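Local coordinates for lipase (PDB 5AH0), which hydrolyses ester bonds as a lipase of the alpha/beta-hydrolase clan, including those of the polyester poly(butylene adipate-co-terephthalate), at residues A[10-15]-A[173-178]; A[180-185]-A[284-289]. All blocks are in the same frame, centred on the assembly; numbering follows the deposited sequence.

Contact 1: residues A[10-15]-A[173-178]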
ATOM      1  N   HIS A  10       3.876  -3.199   0.197  1.00 45.87           N
ATOM      2  CA  HIS A  10       2.904  -3.420   1.276  1.00 42.55           C
ATOM      3  C   HIS A  10       1.929  -2.253   1.447  1.00 45.86           C
ATOM      4  O   HIS A  10       2.163  -1.143   0.949  1.00 43.40           O
ATOM      5  CB  HIS A  10       3.629  -3.688   2.599  1.00 40.14           C
ATOM      6  CG  HIS A  10       4.378  -2.504   3.128  1.00 45.53           C
ATOM      7  ND1 HIS A  10       3.745  -1.405   3.670  1.00 47.85           N
ATOM      8  CD2 HIS A  10       5.706  -2.252   3.207  1.00 49.71           C
ATOM      9  CE1 HIS A  10       4.654  -0.523   4.053  1.00 56.32           C
ATOM     10  NE2 HIS A  10       5.853  -1.011   3.780  1.00 55.42           N
ATOM     11  N   GLY A  11       0.841  -2.506   2.170  1.00 44.88           N
ATOM     12  CA  GLY A  11      -0.183  -1.493   2.342  1.00 45.43           C
ATOM     13  C   GLY A  11      -0.192  -0.837   3.713  1.00 48.61           C
ATOM     14  O   GLY A  11       0.855  -0.598   4.321  1.00 47.55           O
ATOM     15  N   PHE A  12      -1.393  -0.525   4.185  1.00 49.60           N
ATOM     16  CA  PHE A  12      -1.605   0.091   5.488  1.00 47.23           C
ATOM     17  C   PHE A  12      -1.109  -0.807   6.636  1.00 44.73           C
ATOM     18  O   PHE A  12      -1.514  -1.953   6.734  1.00 41.90           O
ATOM     19  CB  PHE A  12      -3.095   0.429   5.616  1.00 47.78           C
ATOM     20  CG  PHE A  12      -3.519   0.901   6.973  1.00 47.73           C
ATOM     21  CD1 PHE A  12      -2.782   1.844   7.672  1.00 52.20           C
ATOM     22  CD2 PHE A  12      -4.680   0.405   7.544  1.00 43.56           C
ATOM     23  CE1 PHE A  12      -3.191   2.276   8.932  1.00 52.81           C
ATOM     24  CE2 PHE A  12      -5.094   0.825   8.793  1.00 47.48           C
ATOM     25  CZ  PHE A  12      -4.351   1.767   9.489  1.00 51.82           C
ATOM     26  N   MET A  13      -0.230  -0.266   7.483  1.00 45.49           N
ATOM     27  CA  MET A  13       0.381  -0.979   8.617  1.00 43.87           C
ATOM     28  C   MET A  13       1.318  -2.101   8.209  1.00 44.41           C
ATOM     29  O   MET A  13       1.759  -2.884   9.056  1.00 43.13           O
ATOM     30  CB  MET A  13      -0.680  -1.560   9.555  1.00 41.35           C
ATOM     31  CG  MET A  13      -1.616  -0.546  10.184  1.00 40.52           C
ATOM     32  SD  MET A  13      -0.751   0.602  11.238  1.00 53.60           S
ATOM     33  CE  MET A  13       0.128  -0.470  12.374  1.00 37.83           C
ATOM     34  N   GLY A  14       1.635  -2.175   6.923  1.00 45.24           N
ATOM     35  CA  GLY A  14       2.586  -3.157   6.429  1.00 42.73           C
ATOM     36  C   GLY A  14       3.973  -2.930   7.001  1.00 44.04           C
ATOM     37  O   GLY A  14       4.279  -1.825   7.457  1.00 48.85           O
ATOM     38  N   TRP A  15       4.805  -3.974   6.974  1.00 45.43           N
ATOM     39  CA  TRP A  15       6.145  -3.964   7.586  1.00 46.74           C
ATOM     40  C   TRP A  15       7.221  -4.604   6.700  1.00 48.43           C
ATOM     41  O   TRP A  15       6.916  -5.419   5.829  1.00 48.38           O
ATOM     42  CB  TRP A  15       6.105  -4.681   8.942  1.00 45.51           C
ATOM     43  CG  TRP A  15       5.713  -6.115   8.838  1.00 42.69           C
ATOM     44  CD1 TRP A  15       6.551  -7.195   8.723  1.00 42.94           C
ATOM     45  CD2 TRP A  15       4.380  -6.641   8.837  1.00 42.13           C
ATOM     46  NE1 TRP A  15       5.812  -8.362   8.641  1.00 41.45           N
ATOM     47  CE2 TRP A  15       4.480  -8.049   8.725  1.00 41.67           C
ATOM     48  CE3 TRP A  15       3.111  -6.063   8.929  1.00 41.27           C
ATOM     49  CZ2 TRP A  15       3.359  -8.878   8.696  1.00 37.52           C
ATOM     50  CZ3 TRP A  15       2.001  -6.892   8.887  1.00 38.14           C
ATOM     51  CH2 TRP A  15       2.134  -8.280   8.769  1.00 36.37           C
ATOM     52  N   ASN A 173     -11.815   7.360  14.757  1.00 86.42           N
ATOM     53  CA  ASN A 173     -11.308   6.741  15.973  1.00 68.30           C
ATOM     54  C   ASN A 173     -10.962   5.272  15.792  1.00 60.04           C
ATOM     55  O   ASN A 173     -10.085   4.737  16.465  1.00 61.09           O
ATOM     56  CB  ASN A 173     -12.321   6.883  17.094  1.00 64.60           C
ATOM     57  CG  ASN A 173     -11.973   7.996  18.042  1.00 66.61           C
ATOM     58  OD1 ASN A 173     -10.836   8.464  18.069  1.00 70.28           O
ATOM     59  ND2 ASN A 173     -12.951   8.439  18.822  1.00 61.37           N
ATOM     60  N   ILE A 174     -11.649   4.607  14.881  1.00 53.25           N
ATOM     61  CA  ILE A 174     -11.444   3.179  14.738  1.00 52.13           C
ATOM     62  C   ILE A 174     -10.188   2.895  13.909  1.00 48.76           C
ATOM     63  O   ILE A 174      -9.600   1.817  13.991  1.00 43.71           O
ATOM     64  CB  ILE A 174     -12.682   2.511  14.123  1.00 52.59           C
ATOM     65  CG1 ILE A 174     -12.592   0.992  14.282  1.00 52.95           C
ATOM     66  CG2 ILE A 174     -12.859   2.936  12.675  1.00 48.00           C
ATOM     67  CD1 ILE A 174     -13.925   0.294  14.189  1.00 51.31           C
ATOM     68  N   PHE A 175      -9.763   3.886  13.134  1.00 51.29           N
ATOM     69  CA  PHE A 175      -8.481   3.833  12.435  1.00 50.67           C
ATOM     70  C   PHE A 175      -7.320   3.593  13.404  1.00 49.58           C
ATOM     71  O   PHE A 175      -6.476   2.742  13.172  1.00 49.37           O
ATOM     72  CB  PHE A 175      -8.258   5.132  11.659  1.00 55.06           C
ATOM     73  CG  PHE A 175      -6.850   5.320  11.167  1.00 53.94           C
ATOM     74  CD1 PHE A 175      -5.885   5.907  11.980  1.00 51.89           C
ATOM     75  CD2 PHE A 175      -6.499   4.938   9.884  1.00 51.22           C
ATOM     76  CE1 PHE A 175      -4.604   6.084  11.536  1.00 54.19           C
ATOM     77  CE2 PHE A 175      -5.208   5.125   9.423  1.00 52.00           C
ATOM     78  CZ  PHE A 175      -4.260   5.695  10.247  1.00 54.61           C
ATOM     79  N   GLY A 176      -7.269   4.369  14.479  1.00 48.97           N
ATOM     80  CA  GLY A 176      -6.240   4.197  15.489  1.00 49.06           C
ATOM     81  C   GLY A 176      -6.408   2.914  16.294  1.00 49.09           C
ATOM     82  O   GLY A 176      -5.429   2.326  16.755  1.00 50.41           O
ATOM     83  N   ASP A 177      -7.648   2.476  16.480  1.00 47.38           N
ATOM     84  CA  ASP A 177      -7.875   1.233  17.195  1.00 47.83           C
ATOM     85  C   ASP A 177      -7.335   0.077  16.370  1.00 46.16           C
ATOM     86  O   ASP A 177      -6.720  -0.851  16.902  1.00 42.61           O
ATOM     87  CB  ASP A 177      -9.354   1.011  17.480  1.00 53.16           C
ATOM     88  CG  ASP A 177      -9.610  -0.297  18.204  1.00 62.94           C
ATOM     89  OD1 ASP A 177      -9.465  -0.330  19.447  1.00 66.65           O
ATOM     90  OD2 ASP A 177      -9.928  -1.303  17.531  1.00 69.34           O
ATOM     91  N   PHE A 178      -7.569   0.142  15.062  1.00 46.86           N
ATOM     92  CA  PHE A 178      -7.079  -0.888  14.169  1.00 43.31           C
ATOM     93  C   PHE A 178      -5.555  -0.931  14.172  1.00 48.22           C
ATOM     94  O   PHE A 178      -4.959  -2.001  14.197  1.00 49.52           O
ATOM     95  CB  PHE A 178      -7.569  -0.676  12.744  1.00 41.71           C
ATOM     96  CG  PHE A 178      -7.076  -1.728  11.808  1.00 40.23           C
ATOM     97  CD1 PHE A 178      -7.694  -2.962  11.769  1.00 33.41           C
ATOM     98  CD2 PHE A 178      -5.956  -1.515  11.025  1.00 43.64           C
ATOM     99  CE1 PHE A 178      -7.218  -3.956  10.944  1.00 37.64           C
ATOM    100  CE2 PHE A 178      -5.474  -2.512  10.191  1.00 41.35           C
ATOM    101  CZ  PHE A 178      -6.103  -3.728  10.155  1.00 40.42           C
TER
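Phe12 places CG anti to the backbone nitrogen (chi1 172°), as do Phe175 and Phe178, and this extended start carries the ring of Phe12 out from its loop to meet two rings on the first turns of helix 173-190. Phe175 and Phe178 sit one turn apart, and their rings lie on opposite sides of the Phe12 plane. Neither is a true stack. The ring of Phe175 is nearly parallel to that of Phe12, at 19°, but slid along it so that the centroids stand 5.1 Å apart; CE2 of Phe175 approaches CZ of Phe12 at 3.5 Å. Phe178 is turned further, by 30°, with its CD2 3.3 Å from Phe12 CE2. The three make an aromatic cluster, buried throughout, which Phe290 extends by packing edge-to-face with Phe178. In alpha/beta-hydrolase lipases the loop after the first strand of the sheet, here strand 6-9, usually lends a backbone N-H to the oxyanion hole, and 10-15, with its His-Gly pair, probably occupies that place. Met13 adds a looser touch, its CG 4.3 Å from Phe178 CE2, while the same CG lies against one face of the Phe12 ring. Within the loop, Gly11 to Gly14 form a type II turn: Gly11 O is gripped twice, by Gly14 N and by His10 ND1, the latter at 3.1 Å on a carbonyl lone pair and in the imidazole plane.

Contact 2: residues A[180-185]-A[284-289]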
ATOM      1  N   LYS A 180      -3.310   0.141  16.512  1.00 43.73           N
ATOM      2  CA  LYS A 180      -2.855  -0.385  17.788  1.00 41.94           C
ATOM      3  C   LYS A 180      -3.036  -1.895  17.864  1.00 43.66           C
ATOM      4  O   LYS A 180      -2.109  -2.622  18.227  1.00 46.82           O
ATOM      5  CB  LYS A 180      -3.605   0.283  18.934  1.00 47.95           C
ATOM      6  CG  LYS A 180      -3.195   1.724  19.190  1.00 53.63           C
ATOM      7  CD  LYS A 180      -4.297   2.468  19.931  1.00 57.31           C
ATOM      8  CE  LYS A 180      -3.734   3.688  20.631  1.00 64.25           C
ATOM      9  NZ  LYS A 180      -4.796   4.549  21.193  1.00 68.53           N
ATOM     10  N   ASN A 181      -4.213  -2.378  17.478  1.00 40.25           N
ATOM     11  CA  ASN A 181      -4.487  -3.803  17.583  1.00 40.53           C
ATOM     12  C   ASN A 181      -3.679  -4.643  16.601  1.00 40.49           C
ATOM     13  O   ASN A 181      -3.323  -5.778  16.906  1.00 38.05           O
ATOM     14  CB  ASN A 181      -5.970  -4.067  17.389  1.00 43.13           C
ATOM     15  CG  ASN A 181      -6.762  -3.816  18.648  1.00 48.17           C
ATOM     16  OD1 ASN A 181      -6.730  -4.622  19.585  1.00 48.99           O
ATOM     17  ND2 ASN A 181      -7.476  -2.691  18.686  1.00 47.85           N
ATOM     18  N   LEU A 182      -3.354  -4.095  15.436  1.00 41.74           N
ATOM     19  CA  LEU A 182      -2.519  -4.845  14.506  1.00 42.88           C
ATOM     20  C   LEU A 182      -1.121  -5.066  15.084  1.00 41.58           C
ATOM     21  O   LEU A 182      -0.580  -6.157  14.990  1.00 42.37           O
ATOM     22  CB  LEU A 182      -2.415  -4.143  13.155  1.00 45.90           C
ATOM     23  CG  LEU A 182      -1.544  -4.977  12.211  1.00 49.46           C
ATOM     24  CD1 LEU A 182      -2.306  -5.420  10.999  1.00 47.59           C
ATOM     25  CD2 LEU A 182      -0.279  -4.231  11.812  1.00 54.15           C
ATOM     26  N   VAL A 183      -0.530  -4.035  15.678  1.00 46.06           N
ATOM     27  CA  VAL A 183       0.779  -4.201  16.300  1.00 47.34           C
ATOM     28  C   VAL A 183       0.694  -5.200  17.438  1.00 48.78           C
ATOM     29  O   VAL A 183       1.504  -6.114  17.536  1.00 52.25           O
ATOM     30  CB  VAL A 183       1.340  -2.881  16.847  1.00 49.68           C
ATOM     31  CG1 VAL A 183       2.709  -3.111  17.497  1.00 48.85           C
ATOM     32  CG2 VAL A 183       1.448  -1.871  15.741  1.00 52.19           C
ATOM     33  N   ALA A 184      -0.310  -5.024  18.286  1.00 45.94           N
ATOM     34  CA  ALA A 184      -0.515  -5.916  19.410  1.00 42.60           C
ATOM     35  C   ALA A 184      -0.720  -7.334  18.920  1.00 44.65           C
ATOM     36  O   ALA A 184      -0.198  -8.285  19.504  1.00 49.77           O
ATOM     37  CB  ALA A 184      -1.702  -5.465  20.226  1.00 42.21           C
ATOM     38  N   SER A 185      -1.445  -7.468  17.815  1.00 41.92           N
ATOM     39  CA  SER A 185      -1.709  -8.779  17.240  1.00 39.49           C
ATOM     40  C   SER A 185      -0.433  -9.455  16.758  1.00 43.37           C
ATOM     41  O   SER A 185      -0.230 -10.639  17.001  1.00 35.88           O
ATOM     42  CB  SER A 185      -2.688  -8.676  16.076  1.00 38.06           C
ATOM     43  OG  SER A 185      -2.924  -9.956  15.506  1.00 42.21           O
ATOM     44  N   THR A 284     -11.005 -13.139  19.256  1.00 37.86           N
ATOM     45  CA  THR A 284     -11.543 -13.466  17.949  1.00 37.37           C
ATOM     46  C   THR A 284     -10.433 -13.321  16.907  1.00 39.32           C
ATOM     47  O   THR A 284      -9.311 -12.897  17.233  1.00 40.04           O
ATOM     48  CB  THR A 284     -12.716 -12.543  17.584  1.00 35.51           C
ATOM     49  OG1 THR A 284     -12.223 -11.211  17.392  1.00 35.41           O
ATOM     50  CG2 THR A 284     -13.761 -12.551  18.670  1.00 35.53           C
ATOM     51  N   PRO A 285     -10.728 -13.641  15.644  1.00 36.45           N
ATOM     52  CA  PRO A 285      -9.744 -13.192  14.637  1.00 37.47           C
ATOM     53  C   PRO A 285      -9.588 -11.656  14.690  1.00 39.15           C
ATOM     54  O   PRO A 285     -10.574 -10.991  15.033  1.00 40.77           O
ATOM     55  CB  PRO A 285     -10.365 -13.644  13.316  1.00 29.44           C
ATOM     56  CG  PRO A 285     -11.169 -14.878  13.698  1.00 33.79           C
ATOM     57  CD  PRO A 285     -11.751 -14.534  15.077  1.00 34.86           C
ATOM     58  N   LEU A 286      -8.407 -11.117  14.365  1.00 31.07           N
ATOM     59  CA  LEU A 286      -8.162  -9.671  14.406  1.00 29.89           C
ATOM     60  C   LEU A 286      -9.213  -8.877  13.640  1.00 34.00           C
ATOM     61  O   LEU A 286      -9.723  -7.883  14.131  1.00 32.15           O
ATOM     62  CB  LEU A 286      -6.772  -9.337  13.832  1.00 29.99           C
ATOM     63  CG  LEU A 286      -6.374  -7.855  13.742  1.00 31.86           C
ATOM     64  CD1 LEU A 286      -6.427  -7.216  15.128  1.00 34.60           C
ATOM     65  CD2 LEU A 286      -4.973  -7.664  13.169  1.00 31.81           C
ATOM     66  N   LEU A 287      -9.555  -9.336  12.441  1.00 28.17           N
ATOM     67  CA  LEU A 287     -10.418  -8.578  11.559  1.00 31.64           C
ATOM     68  C   LEU A 287     -11.907  -8.661  11.891  1.00 37.05           C
ATOM     69  O   LEU A 287     -12.724  -8.001  11.235  1.00 39.07           O
ATOM     70  CB  LEU A 287     -10.197  -9.050  10.126  1.00 34.52           C
ATOM     71  CG  LEU A 287      -8.780  -8.835   9.587  1.00 35.12           C
ATOM     72  CD1 LEU A 287      -8.700  -9.283   8.153  1.00 32.06           C
ATOM     73  CD2 LEU A 287      -8.411  -7.368   9.725  1.00 34.72           C
ATOM     74  N   TYR A 288     -12.268  -9.478  12.883  1.00 33.27           N
ATOM     75  CA  TYR A 288     -13.675  -9.710  13.172  1.00 34.77           C
ATOM     76  C   TYR A 288     -14.460  -8.422  13.527  1.00 41.75           C
ATOM     77  O   TYR A 288     -15.483  -8.138  12.912  1.00 43.25           O
ATOM     78  CB  TYR A 288     -13.836 -10.751  14.281  1.00 29.85           C
ATOM     79  CG  TYR A 288     -15.286 -10.929  14.690  1.00 30.60           C
ATOM     80  CD1 TYR A 288     -16.179 -11.615  13.874  1.00 37.38           C
ATOM     81  CD2 TYR A 288     -15.765 -10.397  15.884  1.00 31.52           C
ATOM     82  CE1 TYR A 288     -17.528 -11.768  14.240  1.00 33.66           C
ATOM     83  CE2 TYR A 288     -17.098 -10.551  16.264  1.00 34.35           C
ATOM     84  CZ  TYR A 288     -17.971 -11.238  15.440  1.00 35.03           C
ATOM     85  OH  TYR A 288     -19.286 -11.380  15.808  1.00 40.37           O
ATOM     86  N   PRO A 289     -13.991  -7.643  14.514  1.00 43.74           N
ATOM     87  CA  PRO A 289     -14.795  -6.456  14.814  1.00 41.21           C
ATOM     88  C   PRO A 289     -14.741  -5.409  13.698  1.00 38.98           C
ATOM     89  O   PRO A 289     -15.713  -4.684  13.495  1.00 39.05           O
ATOM     90  CB  PRO A 289     -14.155  -5.917  16.098  1.00 44.03           C
ATOM     91  CG  PRO A 289     -12.726  -6.339  15.992  1.00 47.54           C
ATOM     92  CD  PRO A 289     -12.767  -7.703  15.338  1.00 45.81           C
TER
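Leu286 reaches helix 173-190 with its two methyls: CD1 lies mainly on Asn181, CD2 on Ser185 and Leu182. CD1 is 3.9 Å from the CB of Asn181 and equally close to the backbone carbonyl oxygen of that residue. CD2 lies over the next turn, 3.8 Å from Ser185 CB, and also meets Leu182 CD1 at 4.1 Å, where the two leucine side chains run at a slant to one another. The touch is thus entirely of van der Waals kind, though two of the three helix residues are polar. Asn181 takes part through CB and its backbone O, and its ND2 turns back along the helix to bond with Asp177 O. The Ser185 hydroxyl also brushes CD2 of the leucine, while its hydrogen bond goes to Pro278 O. The helix belongs to the long segment, about half helix, between the sheet strands 153-159 and 258-265, a region that in related lipases often carries the cap over the active site, whereas 284-289 comes after the second of those strands and leads into helix 288-294. Leu286 points at the helix because its CG is anti to the backbone nitrogen (chi1 177°) and because it occupies the second position of a type I turn from Pro285 to Tyr288. That turn is closed by Tyr288 N on Pro285 O. The same oxygen takes Thr284 OG1 at 2.9 Å; this donor stands above the carbonyl plane, 38° out of it, and Tyr288 N arrives from the opposite face. Further out, the backbone of Leu286 bonds to that of Leu277, next to the Pro278 carbonyl that holds Ser185.

From the N terminus, the chain passes strand 6-9 and the 10-15 loop, builds strands 43-46, 108-113 and 153-159, and returns on helix 173-190, where contact 1 closes the first long loop. Contact 2 opens farther along that same helix and closes at 284-289, after the short helices between 215 and 250 and strand 258-265. The two loops follow in series, neither nested nor crossed, but the zinc site spans them, with Asp56, His76 and His82 from the first and Asp233 from the second. Helix 173-190 joins the contacts, whose centres are 10 Å apart: Met13 packs on Leu182 and Val183, and Phe178 meets Leu287.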